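PDB 4DNA: probable glutathione reductase from Sinorhizobium meliloti, which probably catalyses the NADPH-dependent reduction of glutathione disulfide to two molecules of glutathione, as an FAD-containing homodimer. Local coordinates for residues D210-R215 against I390-V395; I368-A373 against P452-R457. All coordinates share one frame; numbering follows the deposited sequence.

Contacts 1 and 2 meet on the antiparallel sheet of the dimerisation domain, with their centres about 11 Å apart. Strands 389-396 and 367-375 are neighbours in that sheet, so 390-395 of contact 1 pairs directly with 368-373 of contact 2. Two probable hydrogen bonds join them, Glu369 N to Val395 O at 2.8 Å and Leu393 N to Tyr371 O at 2.8 Å. The Lys392 chain also packs on Val370, CE to CG1 at 3.6 Å. Contact 1 ties the sheet to the start of helix 211-223, which follows the predicted NAD-binding residues 177-184 in the chain; the Met213 side chain is about 10 Å from that of Val183, one of them. Contact 2 lies away from the annotated sites.

Contact 1: D210-R215 against I390-V395; sequences DQDMRR and IMKLVV
The N-terminus of helix 211-223 docks on strand 389-396 of the dimerisation-domain sheet through a salt-bridge network, in which Lys392 meets Asp210 and Asp212. The short segments run nearly antiparallel, at 162°, with their axes 9.5 Å apart at closest approach. Lys392 reaches out from the strand and crosses both aspartates at about a right angle. Its NZ lies 2.5 Å from Asp210 OD2, on the syn lone pair of that oxygen. A weak second bond runs from NZ to Asp210 OD1. Asp212 takes the same ammonium group from its anti side, with OD2 3.0 Å from NZ and the donor 16° out of the carboxylate plane. Asp210 is also the N-cap of the helix. With CG anti to N (chi1 179°) the carboxylate lies beside the Asp210 carbonyl carbon, where OD2 can take both the lysine and a weak capping bond from Asp212 N at 3.2 Å. Beside the ionic group is a small apolar patch. The bent chain of Met213, a selenomethionine, brings CE to 3.9 Å from Ile390 CG2, and the two side chains pass in opposite directions. The same CG2 lies 4.2 Å from Asp212 CB. Outside the segments, Glu358 is a third acidic partner of Lys392, and the backbone N of Glu358 bonds Asp210 OD1. Arg372 pairs with Asp212 OD1. With three carboxylates around it, the buried ammonium of Lys392 is probably held in its charged form. The helix end and the lysine would both favour an ionised Asp210.

Contact 2: I368-A373 against P452-R457; sequences IEVYRA and PSYRVR
Tyr454 has its CG between the backbone N and the carbonyl carbon (chi1 56°), which swings the ring across to Val370. Val370 CB sits over one ring face, 3.9 Å from the centroid of Tyr454, in a CH-pi contact. Its CG1 comes 3.4 Å from Tyr454 OH. Tyr371 has CG beside its own N (chi1 -65°), which lays the ring alongside Pro452. Pro452 CB lies over a face of that ring, 4.1 Å from the centroid of Tyr371. The backbones form an antiparallel ladder. Ile368 and Val456 are a hydrogen-bonded pair, with Ile368 N to Val456 O at 2.8 Å; their side chains lie side by side. Val370 N bonds Tyr454 O, but Val370 O takes Ser453 N, at 2.8 Å. Ser453 and Tyr454 thus both face Val370, a classic beta bulge. Next to the bulge the serine hydroxyl oxygen is the acceptor: Arg372 N gives an almost straight bond to Ser453 OG, 2.8 Å long at 177°. Glu369 and Arg455 form the non-hydrogen-bonded pair. Their side chains run together, but OE2 of Glu369 and NH2 of Arg455 make only a long salt bridge of 3.9 Å. The stronger polar partner of Glu369 is Arg400, which also bonds Tyr371 OH. Tyr454 OH bonds Glu358. Helix 358-364 packs against Ile368, Val370 and Val456 on one face of the sheet. Strand 367-375 lies between strand 389-396 and strand 454-457, which pairs in turn with strand 460-461.

Contact 1: D210-R215 against I390-V395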
loop_
_atom_site.group_PDB
_atom_site.type_symbol
_atom_site.label_atom_id
_atom_site.label_comp_id
_atom_site.label_asym_id
_atom_site.label_seq_id
_atom_site.Cartn_x
_atom_site.Cartn_y
_atom_site.Cartn_z
ATOM N N ASP A 210 -14.228 13.953 -1.323
ATOM C CA ASP A 210 -13.530 15.230 -1.260
ATOM C C ASP A 210 -13.387 15.842 -2.670
ATOM O O ASP A 210 -13.400 15.107 -3.664
ATOM C CB ASP A 210 -12.173 15.039 -0.581
ATOM C CG ASP A 210 -11.380 16.321 -0.489
ATOM O OD1 ASP A 210 -11.771 17.221 0.303
ATOM O OD2 ASP A 210 -10.369 16.431 -1.223
ATOM N N GLN A 211 -13.265 17.170 -2.765
ATOM C CA GLN A 211 -13.205 17.794 -4.080
ATOM C C GLN A 211 -12.048 17.274 -4.918
ATOM O O GLN A 211 -12.240 16.914 -6.071
ATOM C CB GLN A 211 -13.235 19.331 -4.040
ATOM C CG GLN A 211 -12.221 20.025 -3.142
ATOM C CD GLN A 211 -12.851 20.545 -1.860
ATOM O OE1 GLN A 211 -13.287 19.753 -0.987
ATOM N NE2 GLN A 211 -12.913 21.876 -1.734
ATOM N N ASP A 212 -10.862 17.216 -4.330
ATOM C CA ASP A 212 -9.692 16.671 -5.009
ATOM C C ASP A 212 -9.811 15.156 -5.367
ATOM O O ASP A 212 -9.165 14.686 -6.305
ATOM C CB ASP A 212 -8.430 16.956 -4.184
ATOM C CG ASP A 212 -8.126 18.436 -4.076
ATOM O OD1 ASP A 212 -7.904 19.116 -5.094
ATOM O OD2 ASP A 212 -8.091 18.946 -2.956
HETATM N N MSE A 213 -10.629 14.394 -4.649
HETATM C CA MSE A 213 -10.904 13.034 -5.095
HETATM C C MSE A 213 -11.752 13.075 -6.337
HETATM O O MSE A 213 -11.400 12.479 -7.340
HETATM C CB MSE A 213 -11.559 12.170 -4.022
HETATM C CG MSE A 213 -10.733 12.060 -2.742
HETATM SE SE MSE A 213 -8.898 11.467 -3.163
HETATM C CE MSE A 213 -7.741 13.074 -3.177
ATOM N N ARG A 214 -12.874 13.789 -6.280
ATOM C CA ARG A 214 -13.794 13.950 -7.417
ATOM C C ARG A 214 -13.140 14.487 -8.690
ATOM O O ARG A 214 -13.123 13.819 -9.722
ATOM C CB ARG A 214 -14.942 14.879 -7.019
ATOM C CG ARG A 214 -16.069 14.178 -6.292
ATOM C CD ARG A 214 -16.866 15.088 -5.356
ATOM N NE ARG A 214 -16.913 16.501 -5.739
ATOM C CZ ARG A 214 -16.848 17.496 -4.856
ATOM N NH1 ARG A 214 -16.701 17.221 -3.566
ATOM N NH2 ARG A 214 -16.897 18.761 -5.253
ATOM N N ARG A 215 -12.611 15.702 -8.613
ATOM C CA ARG A 215 -12.050 16.371 -9.776
ATOM C C ARG A 215 -10.846 15.623 -10.330
ATOM O O ARG A 215 -10.598 15.640 -11.541
ATOM C CB ARG A 215 -11.652 17.799 -9.433
ATOM C CG ARG A 215 -12.790 18.793 -9.484
ATOM C CD ARG A 215 -13.259 19.186 -8.099
ATOM N NE ARG A 215 -14.485 19.986 -8.152
ATOM C CZ ARG A 215 -14.582 21.268 -7.808
ATOM N NH1 ARG A 215 -15.753 21.882 -7.890
ATOM N NH2 ARG A 215 -13.523 21.942 -7.379
ATOM N N ILE A 390 -2.529 12.403 -5.995
ATOM C CA ILE A 390 -2.958 13.421 -5.052
ATOM C C ILE A 390 -3.060 12.805 -3.666
ATOM O O ILE A 390 -3.660 11.746 -3.499
ATOM C CB ILE A 390 -4.247 14.126 -5.500
ATOM C CG1 ILE A 390 -3.982 14.929 -6.773
ATOM C CG2 ILE A 390 -4.719 15.103 -4.440
ATOM C CD1 ILE A 390 -5.179 15.039 -7.695
HETATM N N MSE A 391 -2.424 13.458 -2.694
HETATM C CA MSE A 391 -2.393 13.004 -1.301
HETATM C C MSE A 391 -2.716 14.159 -0.405
HETATM O O MSE A 391 -1.928 15.099 -0.300
HETATM C CB MSE A 391 -0.990 12.542 -0.970
HETATM C CG MSE A 391 -0.845 11.119 -1.475
HETATM SE SE MSE A 391 0.741 10.267 -0.676
HETATM C CE MSE A 391 0.448 8.424 -1.305
ATOM N N LYS A 392 -3.873 14.116 0.252
ATOM C CA LYS A 392 -4.362 15.305 0.926
ATOM C C LYS A 392 -4.757 15.049 2.361
ATOM O O LYS A 392 -5.587 14.198 2.630
ATOM C CB LYS A 392 -5.508 15.931 0.127
ATOM C CG LYS A 392 -6.394 16.896 0.893
ATOM C CD LYS A 392 -6.745 18.105 0.035
ATOM C CE LYS A 392 -7.991 18.832 0.521
ATOM N NZ LYS A 392 -9.210 18.476 -0.241
ATOM N N LEU A 393 -4.149 15.807 3.268
ATOM C CA LEU A 393 -4.434 15.736 4.692
ATOM C C LEU A 393 -5.204 16.951 5.160
ATOM O O LEU A 393 -4.850 18.084 4.794
ATOM C CB LEU A 393 -3.135 15.652 5.485
ATOM C CG LEU A 393 -2.455 14.283 5.478
ATOM C CD1 LEU A 393 -1.075 14.338 6.111
ATOM C CD2 LEU A 393 -3.334 13.301 6.206
ATOM N N VAL A 394 -6.243 16.725 5.974
ATOM C CA VAL A 394 -7.052 17.826 6.526
ATOM C C VAL A 394 -6.936 17.856 8.062
ATOM O O VAL A 394 -7.138 16.826 8.725
ATOM C CB VAL A 394 -8.525 17.740 6.086
ATOM C CG1 VAL A 394 -9.287 18.964 6.556
ATOM C CG2 VAL A 394 -8.637 17.600 4.574
ATOM N N VAL A 395 -6.610 19.032 8.611
ATOM C CA VAL A 395 -6.188 19.176 10.010
ATOM C C VAL A 395 -6.912 20.297 10.771
ATOM O O VAL A 395 -7.092 21.408 10.247
ATOM C CB VAL A 395 -4.678 19.426 10.066
ATOM C CG1 VAL A 395 -4.236 19.940 11.431
ATOM C CG2 VAL A 395 -3.940 18.154 9.669
#

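Contact 2: I368-A373 against P452-R457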
loop_
_atom_site.group_PDB
_atom_site.type_symbol
_atom_site.label_atom_id
_atom_site.label_comp_id
_atom_site.label_asym_id
_atom_site.label_seq_id
_atom_site.Cartn_x
_atom_site.Cartn_y
_atom_site.Cartn_z
ATOM N N ILE A 368 -8.889 25.565 9.696
ATOM C CA ILE A 368 -8.305 24.277 9.331
ATOM C C ILE A 368 -7.007 24.475 8.579
ATOM O O ILE A 368 -6.787 25.534 7.989
ATOM C CB ILE A 368 -9.263 23.379 8.521
ATOM C CG1 ILE A 368 -9.849 24.146 7.345
ATOM C CG2 ILE A 368 -10.368 22.845 9.414
ATOM C CD1 ILE A 368 -10.469 23.242 6.309
ATOM N N GLU A 369 -6.144 23.467 8.626
ATOM C CA GLU A 369 -4.939 23.475 7.804
ATOM C C GLU A 369 -5.017 22.296 6.847
ATOM O O GLU A 369 -5.434 21.193 7.224
ATOM C CB GLU A 369 -3.669 23.441 8.661
ATOM C CG GLU A 369 -3.541 24.639 9.605
ATOM C CD GLU A 369 -2.672 24.405 10.847
ATOM O OE1 GLU A 369 -2.506 23.250 11.299
ATOM O OE2 GLU A 369 -2.165 25.408 11.395
ATOM N N VAL A 370 -4.658 22.550 5.592
ATOM C CA VAL A 370 -4.726 21.537 4.539
ATOM C C VAL A 370 -3.328 21.285 3.967
ATOM O O VAL A 370 -2.558 22.229 3.692
ATOM C CB VAL A 370 -5.726 21.929 3.433
ATOM C CG1 VAL A 370 -5.728 20.906 2.315
ATOM C CG2 VAL A 370 -7.122 22.072 4.013
ATOM N N TYR A 371 -3.008 19.998 3.823
ATOM C CA TYR A 371 -1.701 19.570 3.406
ATOM C C TYR A 371 -1.866 18.730 2.133
ATOM O O TYR A 371 -2.289 17.581 2.183
ATOM C CB TYR A 371 -1.023 18.825 4.560
ATOM C CG TYR A 371 -0.729 19.693 5.807
ATOM C CD1 TYR A 371 -1.711 19.923 6.781
ATOM C CD2 TYR A 371 0.539 20.257 6.022
ATOM C CE1 TYR A 371 -1.441 20.683 7.911
ATOM C CE2 TYR A 371 0.807 21.026 7.145
ATOM C CZ TYR A 371 -0.189 21.237 8.082
ATOM O OH TYR A 371 0.054 22.004 9.199
ATOM N N ARG A 372 -1.558 19.336 0.983
ATOM C CA ARG A 372 -1.891 18.767 -0.322
ATOM C C ARG A 372 -0.632 18.452 -1.108
ATOM O O ARG A 372 0.253 19.290 -1.254
ATOM C CB ARG A 372 -2.762 19.740 -1.122
ATOM C CG ARG A 372 -3.550 19.100 -2.259
ATOM C CD ARG A 372 -4.106 20.107 -3.251
ATOM N NE ARG A 372 -4.802 19.444 -4.359
ATOM C CZ ARG A 372 -4.289 19.230 -5.575
ATOM N NH1 ARG A 372 -3.058 19.633 -5.881
ATOM N NH2 ARG A 372 -5.012 18.614 -6.500
ATOM N N ALA A 373 -0.564 17.230 -1.615
ATOM C CA ALA A 373 0.611 16.752 -2.322
ATOM C C ALA A 373 0.192 16.267 -3.692
ATOM O O ALA A 373 -0.722 15.454 -3.804
ATOM C CB ALA A 373 1.260 15.620 -1.546
ATOM N N PRO A 452 1.724 23.972 5.768
ATOM C CA PRO A 452 0.448 23.748 5.123
ATOM C C PRO A 452 0.475 24.360 3.736
ATOM O O PRO A 452 1.255 25.269 3.460
ATOM C CB PRO A 452 -0.556 24.468 6.025
ATOM C CG PRO A 452 0.185 24.835 7.260
ATOM C CD PRO A 452 1.618 24.968 6.844
ATOM N N SER A 453 -0.351 23.814 2.860
ATOM C CA SER A 453 -0.382 24.215 1.487
ATOM C C SER A 453 -1.300 25.412 1.395
ATOM O O SER A 453 -1.168 26.226 0.485
ATOM C CB SER A 453 -0.902 23.054 0.644
ATOM O OG SER A 453 -0.318 21.828 1.065
ATOM N N TYR A 454 -2.237 25.488 2.344
ATOM C CA TYR A 454 -3.158 26.624 2.531
ATOM C C TYR A 454 -3.981 26.452 3.795
ATOM O O TYR A 454 -4.019 25.369 4.367
ATOM C CB TYR A 454 -4.096 26.836 1.329
ATOM C CG TYR A 454 -4.941 25.639 0.918
ATOM C CD1 TYR A 454 -6.192 25.410 1.484
ATOM C CD2 TYR A 454 -4.499 24.759 -0.075
ATOM C CE1 TYR A 454 -6.963 24.315 1.094
ATOM C CE2 TYR A 454 -5.268 23.678 -0.473
ATOM C CZ TYR A 454 -6.492 23.458 0.118
ATOM O OH TYR A 454 -7.242 22.389 -0.284
ATOM N N ARG A 455 -4.632 27.540 4.209
ATOM C CA ARG A 455 -5.476 27.565 5.399
ATOM C C ARG A 455 -6.891 27.989 5.039
ATOM O O ARG A 455 -7.103 28.711 4.060
ATOM C CB ARG A 455 -4.903 28.538 6.431
ATOM C CG ARG A 455 -3.806 27.966 7.319
ATOM C CD ARG A 455 -3.003 29.066 8.001
ATOM N NE ARG A 455 -2.022 28.530 8.951
ATOM C CZ ARG A 455 -0.689 28.629 8.845
ATOM N NH1 ARG A 455 -0.126 29.259 7.820
ATOM N NH2 ARG A 455 0.092 28.089 9.785
ATOM N N VAL A 456 -7.857 27.536 5.830
ATOM C CA VAL A 456 -9.243 27.979 5.701
ATOM C C VAL A 456 -9.712 28.473 7.070
ATOM O O VAL A 456 -9.591 27.773 8.077
ATOM C CB VAL A 456 -10.184 26.876 5.167
ATOM C CG1 VAL A 456 -11.591 27.407 4.978
ATOM C CG2 VAL A 456 -9.679 26.304 3.852
ATOM N N ARG A 457 -10.213 29.704 7.098
ATOM C CA ARG A 457 -10.671 30.335 8.329
ATOM C C ARG A 457 -12.085 30.824 8.097
ATOM O O ARG A 457 -12.357 31.499 7.099
ATOM C CB ARG A 457 -9.743 31.488 8.738
ATOM C CG ARG A 457 -10.262 32.336 9.891
ATOM C CD ARG A 457 -9.173 33.155 10.586
ATOM N NE ARG A 457 -8.595 32.406 11.707
ATOM C CZ ARG A 457 -9.075 32.383 12.959
ATOM N NH1 ARG A 457 -10.156 33.087 13.295
ATOM N NH2 ARG A 457 -8.463 31.644 13.882
#